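Local coordinates for GH26A (Muricauda sp. MAR_2010_75, PDB 6Q75), which is a family 26 glycoside hydrolase that probably cleaves mannan-like or related polysaccharides in a cleft at the mouth of a (beta/alpha)8 barrel, at residues N179-W184 against Q230-K235; H51-N56 against S300-T305; L107-G112 against Q151-V156; P282-L287 against V312-G317. All blocks are in the same frame, centred on the assembly; numbering follows the deposited sequence.

Interaction 1 of 4, residues N179-W184 against Q230-K235; sequences NGVWFW and QAYDYK
N179 turns its carboxamide toward the chain at Y232 by holding CG between its own backbone N and carbonyl carbon (chi1 57°), and W182 uses the same kind of torsion (chi1 40°) to fold its indole back toward Q230 and A231. From N179, ND2 donates to Y232 O at 2.9 Å in a nearly straight bond that lies in the planes of both the amide and the carbonyl. Y232 N returns a bond of 2.9 Å to N179 O, coming from above that carbonyl's plane. One asparagine therefore grips both polar backbone atoms of Y232, and its ND2 has a second acceptor in N221 O, which further fixes the amide. Between these groups G180 and A231 form a single beta bridge with their CA atoms 3.9 Å apart. It joins two loops, one following strand 170-173 and the other strand 214-221, at the C-terminal mouth of the (beta/alpha)8 barrel, where this family has its active-site cleft. V181 N adds a weak bond to Q230 O. W182 brings CZ3 to 3.3 Å from Q230 O and CH2 to 3.9 Å from A231 CB, while G180 CA lies against one face of the indole, an approach that the missing side chain at G180 permits. The indole NE1 is held by E177 OE1. V181 CG1 rests 3.7 Å from CE2 of the partly exposed Y232.

Interaction 2 of 4, residues H51-N56 against S300-T305; sequences HSYNEN and SNWIET
S300 stands over the face of the Y53 ring, its OG 3.4 Å above the plane and close to the ring centre, with CB 3.7 Å from Y53 CZ. The same OG meets H51 quite differently: it lies at the edge of the imidazole, near the ring plane, 3.5 Å from CD2. A first torsion that sets OG anti to the carbonyl carbon (chi1 -63°) places the hydroxyl oxygen where it meets both the phenol face and the histidine edge. H51 is steadied from elsewhere by stacking on W299. The two backbones are joined by a weak, bent bond of 3.1 Å from S300 N to H51 O. H51 ends strand 46-51 and S300 directly follows strand 293-299, the parallel neighbours that close the barrel, so the contact sits at the mouth just beyond the closing seam. Farther out, a water 2.8 Å from Y53 OH accepts from N301 N at 3.0 Å and lies in the plane of the W302 indole at its edge, linking the phenol to the start of helix 302-305. A leucine in place of Y53 would probably leave this water without its phenol partner and S300 OG without the aromatic face beneath it. A bound glycerol, probably from the crystallisation liquor, lies about 3 Å from the Y53 side chain at its nearest atoms. With one weak direct hydrogen bond between the segments, the join relies mainly on the ring face, the ring edge and a single water, so little directional polar bonding fixes the two chain segments to each other.

Interaction 3 of 4, residues L107-G112 against Q151-V156; sequences LMWHVG and QQVDQV
The indole of W109 carries V156 CG2 on one face and V111 CB, two residues further on, on the opposite face, so the ring is clamped between a helix and the loop that follows it in its own chain. This is the wall of a (beta/alpha)8 barrel: helix 144-165 belongs to the crossover from strand 104-108 to the adjacent parallel strand 170-173, and W109 follows the first of these strands. On the helix side the methyl is seated over the five-membered ring, with CG2 3.7 Å from the centroid in a CH-pi contact 26° off the ring normal. Its two nearest ring atoms are W109 NE1 at 3.4 Å and CE2 at 3.5 Å. The far end of the six-membered ring reaches the preceding helical turn, where W109 CH2 lies 3.8 Å from V153 CA and 3.9 Å from V153 CG2, the two side chains crossing at about a right angle. W109 CZ2 comes 3.6 Å from Q152 O. W109 extends this far because its CG is anti to the backbone N (chi1 -175°), sending the ring from the strand end toward the helix. The packing continues beyond the two segments: W172 of strand 170-173 touches both W109 and V156, while L201 and L205 of helix 194-208 pack on V153. All five residues that touch here are buried, and no direct hydrogen bond joins the segments. One helical turn before V156, Q152 turns its amide toward G112, its NE2 bonds Q113 O, and a water donates to G112 O at 2.9 Å.

Interaction 4 of 4, residues P282-L287 against V312-G317; sequences PRPLVL and VKEVYG
Two short helices on the outer layer of the barrel, 284-289 and 309-316, meet here, the first through its N-terminus, where R283 occupies the N-cap position, and the second through its last turn. R283 and E314 form a salt bridge with NH1 donating to OE2 at 3.2 Å. The carboxylate oxygen lies within 3° of the guanidinium plane, at its edge, and offers its syn lone pair, although the planes of the two groups are turned 35° apart. E314 gets there by an extended chain with CG anti to the backbone N (chi1 -179°), which also lays it against P284: E314 CG is 4.0 Å from P284 CG, and OE1 is 3.8 Å from P284 CD. OE1 has a partner of its own in R311 NE, so the carboxylate bridges two arginines. Nearer the barrel V315 CG2 presses to 3.3 Å from P282 O, and V315 also packs on F296 of strand 293-299. P282 O is buried with no hydrogen-bond partner in the model. Were E314 shortened to an alanine, R283 and R311 would probably be left close together without the anion they share, and the ring of P284 would lose its cover. Charge thus ties the outer edge of the contact, where the glutamate probably offsets two nearby positive groups, whereas the inner edge is closed by a valine against a carbonyl that gains no bond from it.

Interaction 3 is the most deeply buried of the four and mainly apolar, with a polar fringe at Q152 and G112. Interactions 1 and 2 both lie at the barrel mouth but differ in chemistry: backbone and amide hydrogen bonds join two loops in the first; a ring face, a water and a weak backbone bond join a strand end to the residues that follow its neighbour in the second. Interaction 4, on the outer helices, combines a surface salt bridge with valine and proline packing. Interaction 3 touches both mouth contacts, through W184 NE1 probably hydrogen-bonded to V111 O, and through H51 packed on M108. Interaction 4 meets interaction 2 where I303 O packs on V312, in consecutive helices.

Interaction 1 of 4, residues N179-W184 against Q230-K235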
# COMPACT_ATOMS: atom_id res chain seq x y z
N ASN A 179 -10.95 -0.47 -6.90
CA ASN A 179 -12.07 -1.18 -7.50
C ASN A 179 -13.32 -1.10 -6.63
O ASN A 179 -14.39 -1.52 -7.06
CB ASN A 179 -11.71 -2.65 -7.79
CG ASN A 179 -11.23 -3.40 -6.55
OD1 ASN A 179 -10.59 -2.84 -5.67
ND2 ASN A 179 -11.56 -4.70 -6.48
N GLY A 180 -13.19 -0.52 -5.43
CA GLY A 180 -14.35 -0.35 -4.57
C GLY A 180 -15.12 0.91 -4.92
O GLY A 180 -14.62 1.80 -5.62
N VAL A 181 -16.35 0.98 -4.41
CA VAL A 181 -17.20 2.14 -4.66
C VAL A 181 -17.10 3.21 -3.58
O VAL A 181 -17.70 4.28 -3.72
CB VAL A 181 -18.69 1.73 -4.83
CG1 VAL A 181 -18.83 0.74 -5.98
CG2 VAL A 181 -19.25 1.12 -3.51
N TRP A 182 -16.30 3.00 -2.54
CA TRP A 182 -16.40 3.87 -1.37
C TRP A 182 -15.50 5.10 -1.42
O TRP A 182 -15.91 6.15 -0.91
CB TRP A 182 -16.10 3.08 -0.10
CG TRP A 182 -14.98 2.07 -0.17
CD1 TRP A 182 -13.67 2.27 0.18
CD2 TRP A 182 -15.08 0.70 -0.58
NE1 TRP A 182 -12.95 1.10 0.02
CE2 TRP A 182 -13.80 0.13 -0.45
CE3 TRP A 182 -16.13 -0.09 -1.07
CZ2 TRP A 182 -13.53 -1.21 -0.79
CZ3 TRP A 182 -15.88 -1.43 -1.38
CH2 TRP A 182 -14.58 -1.97 -1.25
N PHE A 183 -14.31 5.01 -2.00
CA PHE A 183 -13.44 6.18 -2.08
C PHE A 183 -13.76 7.02 -3.32
O PHE A 183 -14.27 6.51 -4.32
CB PHE A 183 -11.97 5.74 -2.14
CG PHE A 183 -11.45 5.13 -0.86
CD1 PHE A 183 -11.66 5.75 0.36
CD2 PHE A 183 -10.73 3.94 -0.88
CE1 PHE A 183 -11.15 5.20 1.53
CE2 PHE A 183 -10.26 3.37 0.28
CZ PHE A 183 -10.45 4.00 1.49
N TRP A 184 -13.41 8.32 -3.26
CA TRP A 184 -13.74 9.17 -4.40
C TRP A 184 -13.02 8.73 -5.67
O TRP A 184 -13.51 8.98 -6.77
CB TRP A 184 -13.43 10.64 -4.09
CG TRP A 184 -11.99 11.00 -3.85
CD1 TRP A 184 -11.38 11.17 -2.65
CD2 TRP A 184 -11.00 11.31 -4.86
NE1 TRP A 184 -10.05 11.53 -2.84
CE2 TRP A 184 -9.81 11.63 -4.18
CE3 TRP A 184 -11.01 11.32 -6.25
CZ2 TRP A 184 -8.62 11.95 -4.86
CZ3 TRP A 184 -9.84 11.65 -6.93
CH2 TRP A 184 -8.66 11.95 -6.23
N GLN A 230 -19.94 -2.50 -3.32
CA GLN A 230 -19.31 -3.37 -4.32
C GLN A 230 -17.83 -3.05 -4.52
O GLN A 230 -17.36 -1.91 -4.34
CB GLN A 230 -20.04 -3.26 -5.67
CG GLN A 230 -21.54 -3.54 -5.62
CD GLN A 230 -22.39 -2.27 -5.40
OE1 GLN A 230 -21.91 -1.25 -4.89
NE2 GLN A 230 -23.64 -2.35 -5.79
N ALA A 231 -17.11 -4.08 -4.92
CA ALA A 231 -15.75 -3.93 -5.43
C ALA A 231 -15.65 -4.80 -6.68
O ALA A 231 -15.93 -6.00 -6.65
CB ALA A 231 -14.69 -4.31 -4.40
N TYR A 232 -15.24 -4.17 -7.78
CA TYR A 232 -15.38 -4.78 -9.09
C TYR A 232 -14.10 -5.53 -9.47
O TYR A 232 -13.14 -5.62 -8.70
CB TYR A 232 -15.80 -3.70 -10.09
CG TYR A 232 -17.21 -3.22 -9.76
CD1 TYR A 232 -18.30 -4.07 -9.94
CD2 TYR A 232 -17.44 -1.97 -9.22
CE1 TYR A 232 -19.59 -3.66 -9.62
CE2 TYR A 232 -18.73 -1.55 -8.90
CZ TYR A 232 -19.80 -2.41 -9.11
OH TYR A 232 -21.08 -2.01 -8.80
N ASP A 233 -14.11 -6.09 -10.68
CA ASP A 233 -13.02 -6.95 -11.13
C ASP A 233 -11.69 -6.22 -11.14
O ASP A 233 -11.59 -5.06 -11.57
CB ASP A 233 -13.31 -7.47 -12.54
CG ASP A 233 -14.40 -8.54 -12.57
OD1 ASP A 233 -14.60 -9.25 -11.56
OD2 ASP A 233 -15.05 -8.67 -13.63
N TYR A 234 -10.64 -6.93 -10.73
CA TYR A 234 -9.29 -6.35 -10.70
C TYR A 234 -8.90 -5.74 -12.03
O TYR A 234 -8.38 -4.62 -12.08
CB TYR A 234 -8.28 -7.44 -10.32
CG TYR A 234 -8.36 -7.97 -8.88
CD1 TYR A 234 -8.48 -7.10 -7.80
CD2 TYR A 234 -8.29 -9.34 -8.62
CE1 TYR A 234 -8.49 -7.57 -6.50
CE2 TYR A 234 -8.32 -9.83 -7.31
CZ TYR A 234 -8.43 -8.94 -6.26
OH TYR A 234 -8.45 -9.40 -4.97
N LYS A 235 -9.13 -6.47 -13.13
CA LYS A 235 -8.57 -6.07 -14.42
C LYS A 235 -9.15 -4.76 -14.92
O LYS A 235 -8.47 -4.05 -15.68
CB LYS A 235 -8.80 -7.17 -15.46
CG LYS A 235 -10.25 -7.37 -15.85
CD LYS A 235 -10.37 -8.35 -17.00
CE LYS A 235 -11.77 -8.94 -17.07

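Interaction 2 of 4, residues H51-N56 against S300-T305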
# COMPACT_ATOMS: atom_id res chain seq x y z
N HIS A 51 0.52 -2.17 10.15
CA HIS A 51 0.21 -0.77 9.88
C HIS A 51 -0.14 -0.06 11.18
O HIS A 51 -0.70 -0.66 12.10
CB HIS A 51 -0.96 -0.69 8.91
CG HIS A 51 -1.44 0.69 8.63
ND1 HIS A 51 -0.90 1.45 7.62
CD2 HIS A 51 -2.44 1.44 9.16
CE1 HIS A 51 -1.52 2.62 7.55
NE2 HIS A 51 -2.46 2.65 8.48
N SER A 52 0.24 1.23 11.27
CA SER A 52 -0.15 2.09 12.38
C SER A 52 -0.64 3.42 11.82
O SER A 52 -0.18 3.87 10.77
CB SER A 52 1.04 2.35 13.35
OG SER A 52 1.59 1.14 13.87
N TYR A 53 -1.59 4.05 12.52
CA TYR A 53 -1.99 5.40 12.13
C TYR A 53 -0.84 6.38 12.31
O TYR A 53 -0.02 6.24 13.23
CB TYR A 53 -3.18 5.86 12.97
CG TYR A 53 -4.34 4.88 12.97
CD1 TYR A 53 -5.08 4.66 11.81
CD2 TYR A 53 -4.71 4.21 14.14
CE1 TYR A 53 -6.15 3.77 11.82
CE2 TYR A 53 -5.78 3.36 14.15
CZ TYR A 53 -6.50 3.13 12.99
OH TYR A 53 -7.56 2.24 12.98
N ASN A 54 -0.79 7.40 11.44
CA ASN A 54 0.39 8.26 11.47
C ASN A 54 0.46 9.15 12.71
O ASN A 54 1.52 9.73 12.96
CB ASN A 54 0.49 9.12 10.20
CG ASN A 54 -0.59 10.21 10.10
OD1 ASN A 54 -0.87 10.98 11.04
ND2 ASN A 54 -1.19 10.30 8.93
N GLU A 55 -0.63 9.28 13.49
CA GLU A 55 -0.55 10.02 14.75
C GLU A 55 0.47 9.42 15.70
O GLU A 55 1.14 10.14 16.46
CB GLU A 55 -1.92 10.06 15.42
CG GLU A 55 -2.91 11.01 14.76
CD GLU A 55 -3.84 10.33 13.77
OE1 GLU A 55 -3.43 9.32 13.14
OE2 GLU A 55 -5.00 10.81 13.63
N ASN A 56 0.57 8.09 15.72
CA ASN A 56 1.57 7.37 16.50
C ASN A 56 2.07 6.25 15.60
O ASN A 56 1.57 5.12 15.63
CB ASN A 56 0.97 6.83 17.80
CG ASN A 56 0.38 7.92 18.66
OD1 ASN A 56 -0.82 8.21 18.57
ND2 ASN A 56 1.21 8.53 19.48
N SER A 300 -3.62 -1.78 11.90
CA SER A 300 -3.66 -1.22 13.26
C SER A 300 -4.17 -2.16 14.33
O SER A 300 -3.58 -3.22 14.55
CB SER A 300 -4.47 0.07 13.24
OG SER A 300 -3.78 1.00 12.38
N ASN A 301 -5.25 -1.79 15.04
CA ASN A 301 -5.60 -2.62 16.20
C ASN A 301 -6.36 -3.88 15.82
O ASN A 301 -6.78 -4.61 16.73
CB ASN A 301 -6.41 -1.84 17.25
CG ASN A 301 -6.33 -2.48 18.65
OD1 ASN A 301 -5.27 -2.93 19.08
ND2 ASN A 301 -7.47 -2.55 19.36
N TRP A 302 -6.54 -4.17 14.53
CA TRP A 302 -7.05 -5.49 14.17
C TRP A 302 -6.09 -6.59 14.63
O TRP A 302 -6.50 -7.75 14.76
CB TRP A 302 -7.32 -5.58 12.67
CG TRP A 302 -8.68 -5.10 12.22
CD1 TRP A 302 -9.64 -5.85 11.61
CD2 TRP A 302 -9.24 -3.77 12.34
NE1 TRP A 302 -10.76 -5.09 11.34
CE2 TRP A 302 -10.54 -3.81 11.78
CE3 TRP A 302 -8.77 -2.57 12.88
CZ2 TRP A 302 -11.36 -2.68 11.74
CZ3 TRP A 302 -9.59 -1.46 12.83
CH2 TRP A 302 -10.87 -1.52 12.27
N ILE A 303 -4.84 -6.23 14.92
CA ILE A 303 -3.89 -7.19 15.47
C ILE A 303 -4.42 -7.77 16.78
O ILE A 303 -4.08 -8.89 17.15
CB ILE A 303 -2.49 -6.55 15.63
CG1 ILE A 303 -1.42 -7.61 15.91
CG2 ILE A 303 -2.50 -5.50 16.74
CD1 ILE A 303 -1.24 -8.66 14.77
N GLU A 304 -5.27 -7.03 17.49
CA GLU A 304 -5.90 -7.46 18.73
C GLU A 304 -7.37 -7.80 18.56
O GLU A 304 -7.83 -8.81 19.10
CB GLU A 304 -5.73 -6.35 19.78
CG GLU A 304 -6.69 -6.35 20.96
CD GLU A 304 -6.38 -5.22 21.94
OE1 GLU A 304 -5.28 -5.25 22.55
OE2 GLU A 304 -7.21 -4.29 22.10
N THR A 305 -8.12 -7.01 17.78
CA THR A 305 -9.56 -7.22 17.74
C THR A 305 -9.98 -8.32 16.76
O THR A 305 -11.08 -8.85 16.90
CB THR A 305 -10.27 -5.91 17.38
OG1 THR A 305 -9.89 -5.53 16.07
CG2 THR A 305 -9.89 -4.81 18.36
O HOH W 1 -7.41 0.29 15.01

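Interaction 3 of 4, residues L107-G112 against Q151-V156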
# COMPACT_ATOMS: atom_id res chain seq x y z
N LEU A 107 4.25 2.73 2.58
CA LEU A 107 3.48 3.95 2.82
C LEU A 107 2.29 4.01 1.87
O LEU A 107 2.40 3.63 0.70
CB LEU A 107 4.36 5.21 2.65
CG LEU A 107 5.51 5.26 3.67
CD1 LEU A 107 6.49 6.40 3.32
CD2 LEU A 107 4.97 5.42 5.10
N MET A 108 1.15 4.46 2.40
CA MET A 108 -0.06 4.70 1.63
C MET A 108 -0.48 6.16 1.81
O MET A 108 0.21 6.96 2.45
CB MET A 108 -1.18 3.75 2.08
CG MET A 108 -1.60 3.98 3.53
SD MET A 108 -2.70 2.69 4.16
CE MET A 108 -4.06 2.81 2.98
N TRP A 109 -1.65 6.50 1.26
CA TRP A 109 -2.03 7.91 1.18
C TRP A 109 -3.53 8.07 1.02
O TRP A 109 -4.02 8.32 -0.09
CB TRP A 109 -1.29 8.58 0.03
CG TRP A 109 -1.49 10.09 -0.10
CD1 TRP A 109 -1.77 10.98 0.91
CD2 TRP A 109 -1.50 10.85 -1.32
NE1 TRP A 109 -1.89 12.26 0.39
CE2 TRP A 109 -1.75 12.20 -0.97
CE3 TRP A 109 -1.28 10.52 -2.66
CZ2 TRP A 109 -1.79 13.24 -1.94
CZ3 TRP A 109 -1.35 11.54 -3.62
CH2 TRP A 109 -1.61 12.88 -3.24
N HIS A 110 -4.29 7.92 2.10
CA HIS A 110 -5.65 8.46 2.07
C HIS A 110 -5.56 9.97 1.84
O HIS A 110 -4.72 10.66 2.44
CB HIS A 110 -6.40 8.20 3.36
CG HIS A 110 -6.81 6.77 3.54
ND1 HIS A 110 -6.16 5.92 4.41
CD2 HIS A 110 -7.82 6.05 3.00
CE1 HIS A 110 -6.76 4.74 4.40
NE2 HIS A 110 -7.78 4.79 3.56
N VAL A 111 -6.42 10.47 0.98
CA VAL A 111 -6.41 11.88 0.60
C VAL A 111 -7.82 12.28 0.18
O VAL A 111 -8.58 11.48 -0.39
CB VAL A 111 -5.37 12.10 -0.51
CG1 VAL A 111 -5.76 11.34 -1.78
CG2 VAL A 111 -5.16 13.60 -0.76
N GLY A 112 -8.19 13.53 0.47
CA GLY A 112 -9.45 14.06 0.01
C GLY A 112 -9.37 14.45 -1.46
O GLY A 112 -8.40 14.16 -2.16
N GLN A 151 -0.75 20.34 -6.43
CA GLN A 151 -0.27 20.87 -5.15
C GLN A 151 -0.43 19.85 -4.03
O GLN A 151 0.41 19.77 -3.14
CB GLN A 151 -1.01 22.16 -4.79
CG GLN A 151 -0.76 23.27 -5.77
CD GLN A 151 -1.63 24.47 -5.49
OE1 GLN A 151 -2.50 24.43 -4.61
NE2 GLN A 151 -1.40 25.55 -6.22
N GLN A 152 -1.53 19.09 -4.05
CA GLN A 152 -1.71 18.06 -3.03
C GLN A 152 -0.69 16.94 -3.20
O GLN A 152 -0.19 16.40 -2.20
CB GLN A 152 -3.13 17.50 -3.12
CG GLN A 152 -4.18 18.52 -2.70
CD GLN A 152 -5.58 18.09 -3.07
OE1 GLN A 152 -5.78 17.17 -3.87
NE2 GLN A 152 -6.57 18.77 -2.51
N VAL A 153 -0.40 16.55 -4.44
CA VAL A 153 0.66 15.57 -4.68
C VAL A 153 1.99 16.08 -4.16
O VAL A 153 2.77 15.34 -3.55
CB VAL A 153 0.73 15.22 -6.18
CG1 VAL A 153 2.01 14.41 -6.52
CG2 VAL A 153 -0.51 14.46 -6.59
N ASP A 154 2.29 17.37 -4.40
CA ASP A 154 3.59 17.90 -4.00
C ASP A 154 3.76 17.93 -2.49
O ASP A 154 4.89 17.84 -2.00
CB ASP A 154 3.78 19.30 -4.60
CG ASP A 154 3.94 19.29 -6.12
OD1 ASP A 154 3.97 18.21 -6.74
OD2 ASP A 154 4.02 20.37 -6.73
N GLN A 155 2.66 18.03 -1.73
CA GLN A 155 2.74 18.00 -0.27
C GLN A 155 3.17 16.64 0.26
O GLN A 155 3.57 16.53 1.43
CB GLN A 155 1.41 18.39 0.36
CG GLN A 155 1.11 19.88 0.31
CD GLN A 155 -0.29 20.23 0.79
OE1 GLN A 155 -1.24 19.47 0.59
NE2 GLN A 155 -0.43 21.41 1.40
N VAL A 156 3.05 15.58 -0.53
CA VAL A 156 3.59 14.28 -0.16
C VAL A 156 4.95 14.04 -0.80
O VAL A 156 5.84 13.46 -0.18
CB VAL A 156 2.59 13.17 -0.52
CG1 VAL A 156 3.19 11.79 -0.26
CG2 VAL A 156 1.32 13.35 0.29
O HOH W 2 -6.62 14.82 -4.39

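Interaction 4 of 4, residues P282-L287 against V312-G317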
# COMPACT_ATOMS: atom_id res chain seq x y z
N PRO A 282 -3.89 -14.60 7.87
CA PRO A 282 -3.97 -15.86 7.10
C PRO A 282 -3.39 -17.02 7.91
O PRO A 282 -2.22 -16.99 8.31
CB PRO A 282 -3.14 -15.58 5.85
CG PRO A 282 -2.17 -14.48 6.26
CD PRO A 282 -2.91 -13.64 7.29
N ARG A 283 -4.20 -18.06 8.12
CA ARG A 283 -3.72 -19.23 8.81
C ARG A 283 -2.72 -19.99 7.94
O ARG A 283 -2.77 -19.92 6.71
CB ARG A 283 -4.87 -20.16 9.17
CG ARG A 283 -6.05 -19.50 9.83
CD ARG A 283 -6.88 -20.53 10.55
NE ARG A 283 -6.05 -21.30 11.46
CZ ARG A 283 -6.49 -22.31 12.21
NH1 ARG A 283 -5.65 -22.95 13.02
NH2 ARG A 283 -7.76 -22.67 12.16
N PRO A 284 -1.85 -20.79 8.56
CA PRO A 284 -0.91 -21.62 7.78
C PRO A 284 -1.56 -22.41 6.65
O PRO A 284 -0.96 -22.48 5.57
CB PRO A 284 -0.32 -22.55 8.86
CG PRO A 284 -0.31 -21.67 10.08
CD PRO A 284 -1.59 -20.87 10.02
N LEU A 285 -2.75 -22.99 6.84
CA LEU A 285 -3.38 -23.74 5.75
C LEU A 285 -3.66 -22.84 4.55
O LEU A 285 -3.50 -23.27 3.40
CB LEU A 285 -4.70 -24.37 6.21
CG LEU A 285 -4.86 -25.78 6.73
CD1 LEU A 285 -6.36 -26.08 6.79
CD2 LEU A 285 -4.14 -26.82 5.86
N VAL A 286 -4.10 -21.61 4.81
CA VAL A 286 -4.33 -20.65 3.74
C VAL A 286 -3.02 -20.34 3.04
O VAL A 286 -2.95 -20.30 1.80
CB VAL A 286 -4.99 -19.37 4.30
CG1 VAL A 286 -4.99 -18.27 3.26
CG2 VAL A 286 -6.42 -19.63 4.77
N LEU A 287 -1.96 -20.08 3.82
CA LEU A 287 -0.66 -19.77 3.23
C LEU A 287 -0.09 -20.96 2.46
O LEU A 287 0.55 -20.77 1.42
CB LEU A 287 0.33 -19.34 4.31
CG LEU A 287 -0.04 -18.08 5.08
CD1 LEU A 287 0.97 -17.85 6.18
CD2 LEU A 287 -0.13 -16.88 4.14
N VAL A 312 -2.01 -14.89 16.40
CA VAL A 312 -0.88 -14.05 16.04
C VAL A 312 0.41 -14.86 16.15
O VAL A 312 1.26 -14.84 15.27
CB VAL A 312 -0.81 -12.80 16.93
CG1 VAL A 312 0.48 -12.01 16.64
CG2 VAL A 312 -2.07 -11.93 16.75
N LYS A 313 0.56 -15.59 17.26
CA LYS A 313 1.76 -16.37 17.48
C LYS A 313 1.87 -17.55 16.50
O LYS A 313 2.97 -17.89 16.07
CB LYS A 313 1.79 -16.86 18.94
CG LYS A 313 1.90 -15.73 19.96
CD LYS A 313 1.65 -16.19 21.40
CE LYS A 313 2.34 -17.49 21.71
NZ LYS A 313 1.92 -18.05 23.03
N GLU A 314 0.74 -18.17 16.16
CA GLU A 314 0.75 -19.25 15.17
C GLU A 314 1.26 -18.76 13.82
O GLU A 314 2.03 -19.46 13.14
CB GLU A 314 -0.66 -19.82 15.02
CG GLU A 314 -0.78 -20.97 14.03
CD GLU A 314 -2.24 -21.32 13.74
OE1 GLU A 314 -3.05 -20.41 13.49
OE2 GLU A 314 -2.58 -22.52 13.78
N VAL A 315 0.81 -17.58 13.40
CA VAL A 315 1.17 -17.05 12.09
C VAL A 315 2.59 -16.50 12.11
O VAL A 315 3.41 -16.79 11.23
CB VAL A 315 0.15 -15.99 11.65
CG1 VAL A 315 0.60 -15.25 10.39
CG2 VAL A 315 -1.24 -16.62 11.44
N TYR A 316 2.92 -15.71 13.14
CA TYR A 316 4.29 -15.23 13.27
C TYR A 316 5.28 -16.37 13.44
O TYR A 316 6.44 -16.25 13.04
CB TYR A 316 4.41 -14.25 14.43
CG TYR A 316 4.13 -12.82 14.03
CD1 TYR A 316 2.89 -12.45 13.52
CD2 TYR A 316 5.09 -11.84 14.17
CE1 TYR A 316 2.62 -11.12 13.16
CE2 TYR A 316 4.84 -10.53 13.82
CZ TYR A 316 3.62 -10.18 13.31
OH TYR A 316 3.42 -8.86 12.97
N GLY A 317 4.86 -17.49 14.05
CA GLY A 317 5.76 -18.61 14.26
C GLY A 317 5.83 -19.63 13.14
O GLY A 317 6.63 -20.57 13.22